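Local coordinates for DNA mismatch repair protein MLH3 (Saccharomyces cerevisiae S288C, PDB 6RMN), which takes part, within the MutLbeta heterodimer, in DNA mismatch repair that corrects insertion-deletion loops, this chain being the C-terminal part of MLH3, at residues 49-52 against 53-57; 186-189 against 190-194; 214-217 against 218-221; 223-226 against 227-231. One frame throughout, in Å; residues are numbered along the deposited sequence.

Contact 1 of 4, residues 49-52 against 53-57; sequences HACD and ERIRL. With ZN (zinc ion), chain C; ZN (zinc ion), chain D.
Glu53 OE2 is gripped twice: it binds the chain D zinc at 2.3 Å and accepts a hydrogen bond from Ala226 N. The other oxygen of the same carboxylate, OE1, binds the chain C zinc at 2.0 Å, beside His49 NE2 at 2.1 Å from that metal. His49, one helical turn earlier, carries its CG anti to the backbone N (chi1 174°), which brings NE2 across to the carboxylate; the two groups cross obliquely, ring and carboxylate planes 89° apart. His49 ND1 is held by Val198 O. In the backbone, Glu53 N donates to His49 O at 2.8 Å, an ordinary helical bond. On another side of the helix, Arg56 NE meets Asp52 OD1 in a long salt bridge of 3.5 Å; Asp52 OD2 is taken by Val198 N. Cys51 SG rests on Ile55 CD1 at 4.0 Å. The residues belong to the DQHA(X)2E(X)4E signature of MutL endonuclease domains. Cys194 and a residue of the partner protein's chain add ligands to the chain C zinc. One carboxylate shared between two zinc ions fixes the rotation of Glu53 and ties the spacing of the metals to a single helical face.

Contact 2 of 4, residues 186-189 against 190-194; sequences HEIL and NSKAC. With ZN (zinc ion), chain C.
Ile188 and Lys192 lie side by side and point the same way on helix 183-196, meeting where Ile188 CG2 touches Lys192 CE at 3.5 Å. The extended lysine chain carries CE to the isoleucine methyl, and the bend at its last torsion (chi4 -67°) then turns only NZ. His186 and Asn190 are turned quite differently: ring and amide planes stand 75° apart, and Asn190 OD1 lies at the ring edge, 4.0 Å from His186 ND1, a loose approach. Asn190 CG also sits over the backbone oxygen of His186, which accepts the Asn190 N bond at 2.8 Å. With an alanine here the amide is gone, so Leu57 and Ala226, which it touches, would probably face a gap, and the His186 ring edge would lose its loose neighbour. Ser191 OG is tucked between its own backbone N and carbonyl carbon (chi1 69°), and from there it reaches back to the carbonyl rim, 3.0 Å from Ile188 O and 3.3 Å from Glu187 O; its single proton can serve one or the other. One turn after Asn190, Cys194 SG binds the chain C zinc at 2.4 Å, the cysteine of the ACR sequence found in MutL endonuclease domains. Around this turn, helix 48-69 meets Leu189 through Leu57, Phe61 and Leu64, with the Phe61 ring edge-to-face with that of His186, while Ile188 and Leu189 pack on Met127 of helix 126-132.

Contact 3 of 4, residues 214-217 against 218-221; sequences SKLS and RCHN
Arg218 folds back on the last turn of helix 206-216 and gives an N-H of NH1 to Ser214 OG at 2.9 Å. The bond is bent, 132° at the hydrogen, yet the hydroxyl lies close to the guanidinium plane, at its edge. One face of the same group lies on the backbone of Lys215, whose CA stands 3.6 Å above the plane toward the rim, and NH2 touches Lys215 CG at 3.4 Å. The fold-back comes from a bend in the arginine chain at chi3 (-48°) that turns the guanidinium toward the helix. Exchanging Ser214 for an alanine would take away the hydroxyl, and NH1 would then probably lose this mate, leaving the guanidinium freer to swing off the helix. Behind the arginine lies a type I turn from Leu216 to Cys219. Arg218 N bonds to Lys215 O at 3.0 Å and Cys219 N to Leu216 O at 3.1 Å, both of them bonds between residues three apart. Ser217 OG closes the same end by donating to Ser214 O at 2.8 Å. Farther out, Leu216 packs on Cys51 and Arg54 of helix 48-69, and Glu58 of that helix takes the backbone N of both His220 and Asn221. The carbonyl-rich end of helix 206-216 would probably favour a positive group such as this guanidinium, even with Lys215 NZ 6.2 Å from Arg218 NH2.

Contact 4 of 4, residues 223-226 against 227-231; sequences FECA and HGRPS. With ZN (zinc ion), chain D.
Cys225 CB lies 3.9 Å from Arg229 O, the oxygen that also accepts the Cys225 N bond at 2.8 Å. Placed between its own backbone N and carbonyl carbon (chi1 73°), SG reaches into the turn and binds the chain D zinc at 2.4 Å. The sulfur also accepts a weak hydrogen bond from Arg229 N at 3.5 Å, touches Arg229 CB, and lies at the edge of the His227 ring. That ring binds the same zinc through ND1 at 2.2 Å, with Ala226 CB over one of its faces. Residues 225-230 correspond to the CPHGRP motif of MutL endonuclease domains, here with alanine second; Cys225 to Gly228 form a type I turn whose Gly228 N to Cys225 O bond is weak. Glu53 and a residue of the partner protein's chain complete the metal site. The arms flanking the turn pair, with a single bridge between Glu224 and Pro230, and Ser231 N donates to Phe223 O at 3.1 Å. Glu224 OE2 approaches Gly228 CA to 3.4 Å. Ser231 OG is held by Pro222 O, and Arg229 NE bonds to the backbone of the partner protein's chain.

Overall arrangement
Along the chain the four contacts follow in order, yet they gather round helix 48-69, which carries contact 1. Contact 2 on helix 183-196, contact 3 at the end of helix 206-216 and contact 4 in the loop before strand 232-234 have centres about 11, 10 and 9 Å from the centre of contact 1. Contacts 2 and 3 lie farthest apart, about 18 Å between centres and about 10 Å between nearest atoms, with contact 1 touching both. Contacts 1 and 2 share the chain C zinc, contacts 1 and 4 the chain D zinc. Contacts 1, 2 and 4, distant in sequence, thus supply ligands to a two-zinc site in the C-terminal domain, beside the partner protein chain; contact 3 packs next to them on helix 48-69.

Contact 1 of 4, residues 49-52 against 53-57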
# COMPACT_ATOMS: atom_id res chain seq x y z
N HIS B 49 -4.52 14.33 2.80
CA HIS B 49 -4.56 15.78 2.83
C HIS B 49 -3.28 16.34 3.48
O HIS B 49 -2.63 17.20 2.88
CB HIS B 49 -5.83 16.29 3.53
CG HIS B 49 -5.85 17.76 3.72
ND1 HIS B 49 -6.05 18.62 2.66
CD2 HIS B 49 -5.60 18.49 4.82
CE1 HIS B 49 -5.96 19.84 3.15
NE2 HIS B 49 -5.69 19.81 4.45
N ALA B 50 -2.92 15.83 4.67
CA ALA B 50 -1.73 16.21 5.44
C ALA B 50 -0.46 15.99 4.62
O ALA B 50 0.43 16.84 4.63
CB ALA B 50 -1.66 15.41 6.73
N CYS B 51 -0.39 14.86 3.90
CA CYS B 51 0.69 14.47 3.00
C CYS B 51 0.90 15.54 1.91
O CYS B 51 2.01 16.04 1.76
CB CYS B 51 0.39 13.11 2.39
SG CYS B 51 1.63 12.54 1.21
N ASP B 52 -0.16 15.87 1.17
CA ASP B 52 -0.16 16.85 0.09
C ASP B 52 0.15 18.26 0.60
O ASP B 52 1.00 18.95 0.02
CB ASP B 52 -1.50 16.81 -0.67
CG ASP B 52 -1.45 17.41 -2.06
OD1 ASP B 52 -0.32 17.49 -2.64
OD2 ASP B 52 -2.51 17.79 -2.58
N GLU B 53 -0.50 18.67 1.72
CA GLU B 53 -0.30 19.96 2.39
C GLU B 53 1.16 20.14 2.82
O GLU B 53 1.70 21.23 2.63
CB GLU B 53 -1.25 20.08 3.59
CG GLU B 53 -1.20 21.39 4.35
CD GLU B 53 -2.15 21.36 5.52
OE1 GLU B 53 -3.38 21.39 5.28
OE2 GLU B 53 -1.67 21.23 6.66
N ARG B 54 1.79 19.08 3.35
CA ARG B 54 3.19 19.07 3.76
C ARG B 54 4.15 19.33 2.59
O ARG B 54 5.06 20.16 2.71
CB ARG B 54 3.56 17.74 4.44
CG ARG B 54 4.99 17.72 4.96
CD ARG B 54 5.05 18.54 6.21
NE ARG B 54 6.01 19.62 6.13
CZ ARG B 54 6.26 20.46 7.12
NH1 ARG B 54 5.61 20.36 8.27
NH2 ARG B 54 7.16 21.42 6.97
N ILE B 55 3.97 18.58 1.48
CA ILE B 55 4.77 18.70 0.26
C ILE B 55 4.65 20.13 -0.26
O ILE B 55 5.65 20.73 -0.66
CB ILE B 55 4.32 17.66 -0.83
CG1 ILE B 55 4.52 16.20 -0.35
CG2 ILE B 55 5.05 17.89 -2.18
CD1 ILE B 55 3.61 15.17 -1.02
N ARG B 56 3.41 20.65 -0.28
CA ARG B 56 3.08 21.98 -0.79
C ARG B 56 3.69 23.10 0.03
O ARG B 56 4.17 24.06 -0.55
CB ARG B 56 1.57 22.14 -0.96
CG ARG B 56 1.04 21.43 -2.19
CD ARG B 56 -0.46 21.59 -2.33
NE ARG B 56 -0.99 20.83 -3.47
CZ ARG B 56 -1.05 21.27 -4.73
NH1 ARG B 56 -0.63 22.49 -5.03
NH2 ARG B 56 -1.53 20.50 -5.69
N LEU B 57 3.70 22.95 1.38
CA LEU B 57 4.28 23.91 2.31
C LEU B 57 5.77 24.04 2.13
O LEU B 57 6.27 25.15 1.97
CB LEU B 57 3.94 23.58 3.78
CG LEU B 57 4.52 24.56 4.81
CD1 LEU B 57 3.75 25.89 4.81
CD2 LEU B 57 4.60 23.94 6.16
ZN ZN C . -5.27 21.37 5.84
ZN ZN D . -2.83 20.97 8.67

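Contact 2 of 4, residues 186-189 against 190-194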
# COMPACT_ATOMS: atom_id res chain seq x y z
N HIS B 186 4.22 32.65 7.73
CA HIS B 186 3.94 31.26 8.09
C HIS B 186 2.45 30.96 7.90
O HIS B 186 2.09 30.00 7.22
CB HIS B 186 4.29 31.07 9.57
CG HIS B 186 5.26 29.97 9.85
ND1 HIS B 186 4.94 28.64 9.58
CD2 HIS B 186 6.48 30.02 10.43
CE1 HIS B 186 5.98 27.94 9.98
NE2 HIS B 186 6.94 28.73 10.49
N GLU B 187 1.57 31.82 8.49
CA GLU B 187 0.11 31.75 8.43
C GLU B 187 -0.39 31.79 7.00
O GLU B 187 -1.23 30.95 6.64
CB GLU B 187 -0.51 32.89 9.25
CG GLU B 187 -0.41 32.67 10.75
CD GLU B 187 -0.77 33.84 11.67
OE1 GLU B 187 -1.12 34.93 11.16
OE2 GLU B 187 -0.69 33.65 12.90
N ILE B 188 0.15 32.70 6.16
CA ILE B 188 -0.22 32.80 4.75
C ILE B 188 0.15 31.51 3.98
O ILE B 188 -0.69 30.99 3.24
CB ILE B 188 0.33 34.09 4.07
CG1 ILE B 188 -0.27 35.37 4.74
CG2 ILE B 188 0.04 34.10 2.57
CD1 ILE B 188 0.43 36.71 4.40
N LEU B 189 1.39 30.99 4.18
CA LEU B 189 1.84 29.78 3.49
C LEU B 189 1.10 28.54 3.96
O LEU B 189 0.79 27.69 3.13
CB LEU B 189 3.37 29.58 3.57
CG LEU B 189 4.30 30.72 3.09
CD1 LEU B 189 5.69 30.19 2.86
CD2 LEU B 189 3.79 31.41 1.81
N ASN B 190 0.76 28.46 5.27
CA ASN B 190 0.01 27.34 5.85
C ASN B 190 -1.35 27.23 5.23
O ASN B 190 -1.76 26.12 4.89
CB ASN B 190 -0.11 27.45 7.37
CG ASN B 190 1.11 27.03 8.13
OD1 ASN B 190 2.13 26.65 7.54
ND2 ASN B 190 1.05 27.11 9.46
N SER B 191 -2.04 28.38 5.06
CA SER B 191 -3.38 28.43 4.50
C SER B 191 -3.42 28.21 2.99
O SER B 191 -4.39 27.65 2.51
CB SER B 191 -4.11 29.71 4.89
OG SER B 191 -3.53 30.84 4.27
N LYS B 192 -2.39 28.67 2.24
CA LYS B 192 -2.31 28.44 0.79
C LYS B 192 -2.09 26.93 0.50
O LYS B 192 -2.69 26.40 -0.43
CB LYS B 192 -1.14 29.22 0.17
CG LYS B 192 -1.37 30.69 -0.03
CD LYS B 192 -0.15 31.33 -0.69
CE LYS B 192 -0.19 32.85 -0.72
NZ LYS B 192 -1.26 33.39 -1.60
N ALA B 193 -1.22 26.28 1.30
CA ALA B 193 -0.88 24.85 1.18
C ALA B 193 -2.11 24.00 1.51
O ALA B 193 -2.42 23.09 0.74
CB ALA B 193 0.28 24.50 2.10
N CYS B 194 -2.82 24.34 2.60
CA CYS B 194 -4.04 23.67 3.04
C CYS B 194 -5.10 23.70 1.93
O CYS B 194 -5.61 22.66 1.54
CB CYS B 194 -4.56 24.30 4.33
SG CYS B 194 -6.00 23.46 5.05
ZN ZN C . -5.27 21.37 5.84

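Contact 3 of 4, residues 214-217 against 218-221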
# COMPACT_ATOMS: atom_id res chain seq x y z
N SER B 214 6.38 9.32 -2.43
CA SER B 214 7.75 9.54 -2.93
C SER B 214 8.21 10.96 -2.59
O SER B 214 9.32 11.15 -2.08
CB SER B 214 7.81 9.32 -4.44
OG SER B 214 9.10 9.59 -4.97
N LYS B 215 7.35 11.96 -2.87
CA LYS B 215 7.60 13.36 -2.59
C LYS B 215 7.63 13.61 -1.08
O LYS B 215 8.51 14.32 -0.62
CB LYS B 215 6.53 14.25 -3.26
CG LYS B 215 6.65 14.36 -4.77
CD LYS B 215 5.48 15.14 -5.36
CE LYS B 215 5.65 15.46 -6.82
NZ LYS B 215 4.36 15.84 -7.45
N LEU B 216 6.70 12.98 -0.30
CA LEU B 216 6.65 13.10 1.15
C LEU B 216 7.95 12.64 1.81
O LEU B 216 8.47 13.35 2.67
CB LEU B 216 5.45 12.37 1.77
CG LEU B 216 5.22 12.61 3.29
CD1 LEU B 216 4.85 14.08 3.59
CD2 LEU B 216 4.20 11.64 3.87
N SER B 217 8.50 11.51 1.37
CA SER B 217 9.75 10.97 1.89
C SER B 217 10.97 11.88 1.61
O SER B 217 12.03 11.65 2.19
CB SER B 217 10.00 9.56 1.35
OG SER B 217 10.38 9.59 -0.02
N ARG B 218 10.81 12.88 0.73
CA ARG B 218 11.89 13.81 0.37
C ARG B 218 11.81 15.11 1.15
O ARG B 218 12.73 15.94 1.06
CB ARG B 218 11.96 14.05 -1.15
CG ARG B 218 12.57 12.87 -1.93
CD ARG B 218 12.93 13.18 -3.38
NE ARG B 218 11.86 13.85 -4.13
CZ ARG B 218 10.87 13.24 -4.78
NH1 ARG B 218 10.77 11.92 -4.76
NH2 ARG B 218 9.96 13.94 -5.43
N CYS B 219 10.73 15.27 1.95
CA CYS B 219 10.45 16.42 2.81
C CYS B 219 11.36 16.44 4.01
O CYS B 219 11.82 15.38 4.44
CB CYS B 219 8.98 16.43 3.23
SG CYS B 219 7.83 16.88 1.90
N HIS B 220 11.59 17.64 4.57
CA HIS B 220 12.41 17.83 5.76
C HIS B 220 11.67 17.29 6.97
O HIS B 220 12.27 16.61 7.78
CB HIS B 220 12.81 19.30 5.94
CG HIS B 220 13.70 19.52 7.12
ND1 HIS B 220 15.01 19.07 7.13
CD2 HIS B 220 13.43 20.09 8.32
CE1 HIS B 220 15.49 19.39 8.31
NE2 HIS B 220 14.58 20.00 9.06
N ASN B 221 10.35 17.53 7.06
CA ASN B 221 9.54 16.99 8.15
C ASN B 221 8.28 16.28 7.59
O ASN B 221 7.22 16.87 7.55
CB ASN B 221 9.20 18.09 9.18
CG ASN B 221 8.32 17.67 10.35
OD1 ASN B 221 7.72 18.53 11.00
ND2 ASN B 221 8.24 16.39 10.68

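Contact 4 of 4, residues 223-226 against 227-231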
# COMPACT_ATOMS: atom_id res chain seq x y z
N PHE B 223 6.42 14.03 8.97
CA PHE B 223 5.61 13.47 10.05
C PHE B 223 4.46 14.33 10.55
O PHE B 223 3.66 13.86 11.35
CB PHE B 223 6.53 13.07 11.19
CG PHE B 223 7.62 12.15 10.69
CD1 PHE B 223 7.30 10.91 10.14
CD2 PHE B 223 8.94 12.56 10.68
CE1 PHE B 223 8.31 10.07 9.65
CE2 PHE B 223 9.95 11.71 10.21
CZ PHE B 223 9.62 10.48 9.68
N GLU B 224 4.31 15.54 10.01
CA GLU B 224 3.18 16.40 10.37
C GLU B 224 2.71 17.23 9.21
O GLU B 224 3.46 17.40 8.26
CB GLU B 224 3.44 17.25 11.65
CG GLU B 224 4.58 18.24 11.59
CD GLU B 224 5.03 18.76 12.95
OE1 GLU B 224 5.32 17.94 13.85
OE2 GLU B 224 5.11 20.00 13.11
N CYS B 225 1.46 17.71 9.25
CA CYS B 225 0.88 18.61 8.24
C CYS B 225 1.47 20.02 8.45
O CYS B 225 2.31 20.22 9.35
CB CYS B 225 -0.64 18.62 8.36
SG CYS B 225 -1.26 19.52 9.81
N ALA B 226 1.00 21.02 7.67
CA ALA B 226 1.47 22.41 7.83
C ALA B 226 1.19 22.99 9.23
O ALA B 226 2.03 23.74 9.71
CB ALA B 226 0.87 23.31 6.75
N HIS B 227 0.07 22.59 9.88
CA HIS B 227 -0.38 23.06 11.20
C HIS B 227 0.09 22.21 12.40
O HIS B 227 -0.50 22.28 13.48
CB HIS B 227 -1.92 23.22 11.22
CG HIS B 227 -2.45 23.90 9.99
ND1 HIS B 227 -2.70 23.19 8.82
CD2 HIS B 227 -2.69 25.21 9.76
CE1 HIS B 227 -3.09 24.09 7.93
NE2 HIS B 227 -3.10 25.32 8.45
N GLY B 228 1.16 21.43 12.20
CA GLY B 228 1.77 20.60 13.25
C GLY B 228 1.06 19.34 13.72
O GLY B 228 1.52 18.73 14.68
N ARG B 229 -0.04 18.93 13.06
CA ARG B 229 -0.80 17.72 13.41
C ARG B 229 -0.17 16.48 12.69
O ARG B 229 0.32 16.65 11.58
CB ARG B 229 -2.29 17.87 13.05
CG ARG B 229 -2.97 19.00 13.80
CD ARG B 229 -4.45 18.76 13.97
NE ARG B 229 -5.11 19.85 14.71
CZ ARG B 229 -5.41 19.81 16.00
NH1 ARG B 229 -5.10 18.74 16.73
NH2 ARG B 229 -6.01 20.84 16.58
N PRO B 230 -0.16 15.26 13.29
CA PRO B 230 0.47 14.09 12.61
C PRO B 230 -0.09 13.77 11.22
O PRO B 230 -1.29 13.90 11.00
CB PRO B 230 0.23 12.93 13.58
CG PRO B 230 -0.91 13.38 14.42
CD PRO B 230 -0.70 14.85 14.60
N SER B 231 0.81 13.39 10.30
CA SER B 231 0.46 13.06 8.92
C SER B 231 0.22 11.55 8.70
O SER B 231 -0.31 11.16 7.66
CB SER B 231 1.58 13.53 7.99
OG SER B 231 2.78 12.86 8.31
ZN ZN D . -2.83 20.97 8.67